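Local coordinates for protein elastase inhibitor AFUEI (Aspergillus fumigatus Af293, PDB 3W0E) that inhibits elastases as a secreted fungal protein, acting non-competitively and with nanomolar affinity on the elastase of Aspergillus fumigatus itself, at residues 1-5 and 49-53; 4-8 and 28-32; 16-21 and 60-64. All coordinates share one frame; numbering follows the deposited sequence.

Contact 1 (1-5 and 49-53)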
# COMPACT_ATOMS: atom_id res chain seq x y z
N ASP A 1 4.03 -3.77 15.23
CA ASP A 1 2.68 -4.33 15.17
C ASP A 1 1.78 -3.52 14.22
O ASP A 1 1.99 -2.31 14.04
CB ASP A 1 2.07 -4.38 16.58
CG ASP A 1 1.26 -3.14 16.91
OD1 ASP A 1 0.10 -3.07 16.48
OD2 ASP A 1 1.78 -2.24 17.61
N PRO A 2 0.79 -4.18 13.61
CA PRO A 2 -0.09 -3.56 12.60
C PRO A 2 -0.84 -2.29 13.04
O PRO A 2 -1.09 -1.42 12.20
CB PRO A 2 -1.09 -4.68 12.27
CG PRO A 2 -0.36 -5.94 12.59
CD PRO A 2 0.52 -5.63 13.76
N ALA A 3 -1.19 -2.19 14.32
CA ALA A 3 -1.94 -1.03 14.81
C ALA A 3 -1.13 0.25 14.63
O ALA A 3 -1.59 1.22 14.03
CB ALA A 3 -2.30 -1.21 16.27
N THR A 4 0.09 0.23 15.16
CA THR A 4 0.99 1.35 15.03
C THR A 4 1.37 1.59 13.55
O THR A 4 1.50 2.75 13.13
CB THR A 4 2.25 1.16 15.91
OG1 THR A 4 2.80 2.43 16.27
CG2 THR A 4 3.30 0.32 15.19
N CYS A 5 1.51 0.52 12.77
CA CYS A 5 1.81 0.67 11.35
C CYS A 5 0.73 1.47 10.61
O CYS A 5 1.05 2.39 9.84
CB CYS A 5 2.02 -0.68 10.67
SG CYS A 5 2.52 -0.55 8.91
N ALA A 49 1.79 -7.35 7.49
CA ALA A 49 0.87 -6.35 8.03
C ALA A 49 1.55 -5.36 8.94
O ALA A 49 1.04 -4.26 9.12
CB ALA A 49 -0.28 -7.04 8.79
N SER A 50 2.69 -5.75 9.52
CA SER A 50 3.41 -4.92 10.50
C SER A 50 4.42 -3.97 9.86
O SER A 50 4.97 -3.10 10.54
CB SER A 50 4.16 -5.81 11.51
OG SER A 50 3.32 -6.83 12.05
N ARG A 51 4.67 -4.13 8.57
CA ARG A 51 5.72 -3.37 7.90
C ARG A 51 5.20 -2.06 7.32
O ARG A 51 4.22 -2.04 6.54
CB ARG A 51 6.37 -4.21 6.80
CG ARG A 51 7.51 -3.48 6.03
CD ARG A 51 8.30 -4.46 5.21
NE ARG A 51 7.43 -5.23 4.33
CZ ARG A 51 7.79 -6.33 3.68
NH1 ARG A 51 9.02 -6.81 3.80
NH2 ARG A 51 6.90 -6.97 2.91
N LEU A 52 5.82 -0.95 7.71
CA LEU A 52 5.44 0.33 7.18
C LEU A 52 6.31 0.59 5.95
O LEU A 52 7.54 0.55 6.03
CB LEU A 52 5.63 1.44 8.21
CG LEU A 52 5.40 2.85 7.69
CD1 LEU A 52 4.00 3.00 7.06
CD2 LEU A 52 5.59 3.86 8.81
N ASN A 53 5.65 0.84 4.82
CA ASN A 53 6.35 1.18 3.59
C ASN A 53 6.23 2.66 3.33
O ASN A 53 5.14 3.20 3.26
CB ASN A 53 5.79 0.41 2.40
CG ASN A 53 5.96 -1.07 2.53
OD1 ASN A 53 7.06 -1.60 2.36
ND2 ASN A 53 4.88 -1.77 2.86
O HOH W 1 5.02 -2.24 12.95

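Contact 2 (4-8 and 28-32)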
# COMPACT_ATOMS: atom_id res chain seq x y z
N THR A 4 0.09 0.23 15.16
CA THR A 4 0.99 1.35 15.03
C THR A 4 1.37 1.59 13.55
O THR A 4 1.50 2.75 13.13
CB THR A 4 2.25 1.16 15.91
OG1 THR A 4 2.80 2.43 16.27
CG2 THR A 4 3.30 0.32 15.19
N CYS A 5 1.51 0.52 12.77
CA CYS A 5 1.81 0.67 11.35
C CYS A 5 0.73 1.47 10.61
O CYS A 5 1.05 2.39 9.84
CB CYS A 5 2.02 -0.68 10.67
SG CYS A 5 2.52 -0.55 8.91
N GLU A 6 -0.53 1.11 10.83
CA GLU A 6 -1.64 1.74 10.12
C GLU A 6 -1.86 3.17 10.58
O GLU A 6 -2.23 4.04 9.78
CB GLU A 6 -2.93 0.92 10.31
CG GLU A 6 -3.89 0.98 9.14
CD GLU A 6 -3.28 0.46 7.84
OE1 GLU A 6 -3.04 1.28 6.92
OE2 GLU A 6 -3.06 -0.77 7.73
N LYS A 7 -1.64 3.41 11.87
CA LYS A 7 -1.72 4.75 12.43
C LYS A 7 -0.68 5.65 11.79
O LYS A 7 -1.00 6.75 11.32
CB LYS A 7 -1.47 4.71 13.94
CG LYS A 7 -2.65 4.27 14.79
CD LYS A 7 -2.32 4.50 16.26
CE LYS A 7 -3.55 4.38 17.16
NZ LYS A 7 -3.22 4.77 18.56
N GLU A 8 0.58 5.20 11.79
CA GLU A 8 1.67 5.96 11.20
C GLU A 8 1.54 6.11 9.67
O GLU A 8 1.80 7.19 9.13
CB GLU A 8 3.03 5.37 11.60
CG GLU A 8 3.33 5.51 13.10
CD GLU A 8 4.73 5.06 13.48
OE1 GLU A 8 5.31 4.20 12.77
OE2 GLU A 8 5.26 5.56 14.50
N ALA A 28 11.48 9.17 14.23
CA ALA A 28 10.25 9.41 14.99
C ALA A 28 9.21 8.30 14.82
O ALA A 28 8.35 8.11 15.68
CB ALA A 28 9.65 10.77 14.63
N LEU A 29 9.30 7.55 13.72
CA LEU A 29 8.37 6.45 13.47
C LEU A 29 8.68 5.24 14.36
O LEU A 29 9.84 4.83 14.49
CB LEU A 29 8.38 6.05 12.00
CG LEU A 29 7.92 7.16 11.06
CD1 LEU A 29 8.29 6.83 9.61
CD2 LEU A 29 6.41 7.38 11.19
N GLN A 30 7.64 4.68 14.97
CA GLN A 30 7.80 3.56 15.89
C GLN A 30 7.53 2.20 15.24
O GLN A 30 7.79 1.15 15.83
CB GLN A 30 6.90 3.76 17.11
CG GLN A 30 6.90 5.21 17.63
CD GLN A 30 5.62 5.57 18.39
OE1 GLN A 30 5.03 4.73 19.07
NE2 GLN A 30 5.20 6.83 18.27
N SER A 31 7.05 2.19 14.01
CA SER A 31 6.79 0.93 13.31
C SER A 31 8.05 0.12 13.14
O SER A 31 9.11 0.66 13.01
CB SER A 31 6.16 1.17 11.94
OG SER A 31 4.84 1.62 12.03
N ASN A 32 7.91 -1.20 13.11
CA ASN A 32 9.04 -2.08 12.86
C ASN A 32 8.57 -3.37 12.18
O ASN A 32 7.81 -4.11 12.75
CB ASN A 32 9.73 -2.40 14.20
CG ASN A 32 11.00 -3.19 14.03
OD1 ASN A 32 11.52 -3.75 14.98
ND2 ASN A 32 11.49 -3.25 12.83

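Contact 3 (16-21 and 60-64)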
# COMPACT_ATOMS: atom_id res chain seq x y z
N LEU A 16 2.80 14.34 5.94
CA LEU A 16 4.18 14.35 5.46
C LEU A 16 4.32 14.28 3.94
O LEU A 16 5.44 14.30 3.42
CB LEU A 16 4.98 13.21 6.10
CG LEU A 16 5.04 13.14 7.63
CD1 LEU A 16 5.72 11.85 8.10
CD2 LEU A 16 5.74 14.36 8.22
N ILE A 17 3.21 14.19 3.21
CA ILE A 17 3.32 14.12 1.74
C ILE A 17 4.13 15.30 1.22
O ILE A 17 3.89 16.45 1.59
CB ILE A 17 1.94 14.05 1.05
CG1 ILE A 17 1.23 12.75 1.41
CG2 ILE A 17 2.10 14.17 -0.46
CD1 ILE A 17 2.08 11.51 1.24
N GLY A 18 5.13 15.00 0.38
CA GLY A 18 5.94 16.03 -0.25
C GLY A 18 7.20 16.37 0.54
O GLY A 18 8.10 17.04 0.04
N GLN A 19 7.26 15.92 1.78
CA GLN A 19 8.40 16.23 2.63
C GLN A 19 9.50 15.22 2.40
O GLN A 19 9.23 14.04 2.11
CB GLN A 19 7.99 16.22 4.09
CG GLN A 19 6.68 16.92 4.32
CD GLN A 19 6.84 18.37 4.67
OE1 GLN A 19 7.18 19.18 3.80
NE2 GLN A 19 6.61 18.71 5.94
N PRO A 20 10.75 15.67 2.55
CA PRO A 20 11.92 14.79 2.47
C PRO A 20 11.88 13.78 3.61
O PRO A 20 11.52 14.13 4.74
CB PRO A 20 13.10 15.75 2.67
CG PRO A 20 12.54 16.94 3.34
CD PRO A 20 11.12 17.07 2.84
N TYR A 21 12.22 12.54 3.31
CA TYR A 21 12.25 11.50 4.32
C TYR A 21 13.59 11.55 5.05
O TYR A 21 14.54 10.85 4.69
CB TYR A 21 12.02 10.13 3.70
CG TYR A 21 11.88 9.06 4.74
CD1 TYR A 21 10.86 9.13 5.69
CD2 TYR A 21 12.76 8.01 4.80
CE1 TYR A 21 10.73 8.14 6.66
CE2 TYR A 21 12.65 7.03 5.75
CZ TYR A 21 11.62 7.09 6.68
OH TYR A 21 11.53 6.10 7.64
N ASN A 60 13.75 11.71 -2.83
CA ASN A 60 13.55 11.27 -1.46
C ASN A 60 12.40 12.02 -0.81
O ASN A 60 12.35 12.15 0.41
CB ASN A 60 14.82 11.44 -0.60
CG ASN A 60 14.76 10.65 0.70
OD1 ASN A 60 14.41 9.47 0.71
ND2 ASN A 60 15.11 11.30 1.81
N GLU A 61 11.46 12.50 -1.62
CA GLU A 61 10.28 13.18 -1.11
C GLU A 61 9.14 12.18 -0.96
O GLU A 61 8.89 11.39 -1.86
CB GLU A 61 9.89 14.34 -2.03
CG GLU A 61 11.02 15.36 -2.11
CD GLU A 61 10.87 16.34 -3.26
OE1 GLU A 61 11.59 17.36 -3.24
OE2 GLU A 61 10.05 16.08 -4.17
N ILE A 62 8.47 12.21 0.19
CA ILE A 62 7.43 11.22 0.47
C ILE A 62 6.23 11.37 -0.45
O ILE A 62 5.65 12.47 -0.54
CB ILE A 62 6.99 11.31 1.95
CG1 ILE A 62 8.23 11.13 2.85
CG2 ILE A 62 5.87 10.32 2.26
CD1 ILE A 62 7.97 11.31 4.32
N ILE A 63 5.87 10.29 -1.15
CA ILE A 63 4.69 10.32 -2.02
C ILE A 63 3.57 9.43 -1.51
O ILE A 63 2.43 9.58 -1.95
CB ILE A 63 4.99 9.97 -3.50
CG1 ILE A 63 5.53 8.55 -3.66
CG2 ILE A 63 5.96 11.00 -4.12
CD1 ILE A 63 6.18 8.33 -5.02
N SER A 64 3.88 8.48 -0.62
CA SER A 64 2.83 7.66 -0.05
C SER A 64 3.34 6.72 1.03
O SER A 64 4.54 6.61 1.25
CB SER A 64 2.15 6.83 -1.14
OG SER A 64 0.87 6.36 -0.73

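Contact 1 (1-5 and 49-53)
A49 meets P2 along the edge of the contact: the methyl of A49 lies beside the proline ring, A49 CB to P2 CG 4.0 Å, while the carbonyl of A49 points to the first turn of the helix, A49 O to P2 CA 3.7 Å. S50 comes next, and its side chain stays by the same ring, with S50 OG 3.5 Å from P2 CD. A water within 2.6 Å of S50 O and accepting from D1 N at 2.9 Å bridges the S50 carbonyl and the N-terminus. D1 also opens the helix by an Asx turn, in which A3 N donates to D1 OD1 over 2.7 Å. The backbone of R51 faces C5: C5 CB lies near S50 O, and the side chain, with SG anti to the backbone N (chi1 -176°), brings C5 SG to 3.3 Å from R51 O. The guanidinium of R51 turns elsewhere, with NE in a salt bridge to the terminal carboxylate of A68. L52 closes the contact by setting its CB 3.8 Å from C5 SG.

No direct hydrogen bond joins the two segments; sulfur, proline ring and water do the work. The contact seats the start of helix 2-15 against the entry to strand 52-56, while the disulfide from C5 to C67 binds the helix to strand 62-67 and L52 reaches E8 and A9 further along the helix.

Contact 2 (4-8 and 28-32)
E8 reaches S31 and Q30 because its CG lies beside its own backbone N (chi1 -66°) and the chain is extended beyond CG, carrying the carboxylate from the helix to the loop. S31 answers with chi1 -70°, which swings OG beside its own N, and both donors can then reach one oxygen. That oxygen, E8 OE1, accepts from S31 OG at 2.7 Å and from S31 N at 2.9 Å. Both approach from the same face of the carboxylate: the amide sits on the syn side, moderately out of plane, and the hydroxyl comes from above it. The other oxygen, E8 OE2, uses its syn lone pair for a nearly linear bond from Q30 N, 2.6 Å long with an angle of 179° at the hydrogen.

Carbon contacts flank the carboxylate. The L29 and E8 side chains slant across one another, with L29 CD2 3.7 Å from E8 CD, and the aliphatic part of Q30 passes OE2, Q30 CG to E8 OE2 3.6 Å. The same S31 hydroxyl that bonds E8 also lies against the helix: S31 OG is 3.2 Å from C5 CA, and T4 CG2 lies 3.7 Å from S31 OG. L52 of strand 52-56 touches C5, E8, L29 and S31.

The buried carboxylate is thus fixed at both oxygens by three donors, two of them successive backbone amides, which join helix 2-15 to the loop after helix 23-28. Three donors and no acceptor among these bonds would be expected to favour the ionised form of E8, since the amide dipoles and the hydroxyl would probably stabilise its negative charge.

Contact 3 (16-21 and 60-64)
A type II beta turn from L16 to Q19, followed by a single antiparallel bridge, sets the loop after helix 2-15 against the start of strand 62-67. G18 has the positive phi (92°) of the third turn position, and its amide faces the strand, giving a bond from G18 N to I62 O of 2.7 Å that lies in the carbonyl plane. I62 replies with I62 N to Q19 O, 2.8 Å. P20 and E61 form the non-hydrogen-bonded pair between this bond and the next, Y21 N to N60 O, 2.9 Å, which is nearly in line with the carbonyl. N60 adds a side-chain link: CG is anti to the backbone N (chi1 -164°), which brings the amide to the Y21 backbone, where N60 ND2 donates to Y21 O at 3.0 Å from above the carbonyl plane.

I62 fills the inner side. Its CG1 branch bears on the Q19 carbonyl, I62 CG1 to Q19 O 3.2 Å, and ends with CD1 near the Y21 ring, I62 CD1 to Y21 CD1 3.9 Å; the two side chains meet at a slant. The other branch, I62 CG2, lies 4.1 Å from I17 CD1. Y21 itself extends to strands 52-56 and 34-37, touching I54, V56, I34 and V36, and I62 meets V12 of the helix. I63 and S64, which form a classic bulge opposite Q55, pack on Y47 of the second subunit.

Backbone bonds alternating in direction pair the loop with the start of strand 62-67 through a single bridge. I62, buried, and Y21 supply apolar contacts on the inner side, while the hydrogen bonds run along the more exposed backbone.

In the fold
Contacts 1 and 2 are both partly buried and start from the same turn of helix 2-15, sharing T4 and C5, with L52 packed against S31, E8 and L29 between them. Contact 1 rests on sulfur, carbon and a water, whereas contact 2 depends on an acidic side chain meeting loop amides. Contact 3, on the opposite side of the chain's centre from contact 1, is a surface contact built on backbone pairing; it reaches outer strand 62-67, the neighbour of strand 52-56. L29 CD1 packs against Y21 OH where contacts 2 and 3 touch. Contact 1 joins helix 2-15 to the start of strand 52-56, contact 2 the helix to a loop, and contact 3 a loop to strand 62-67.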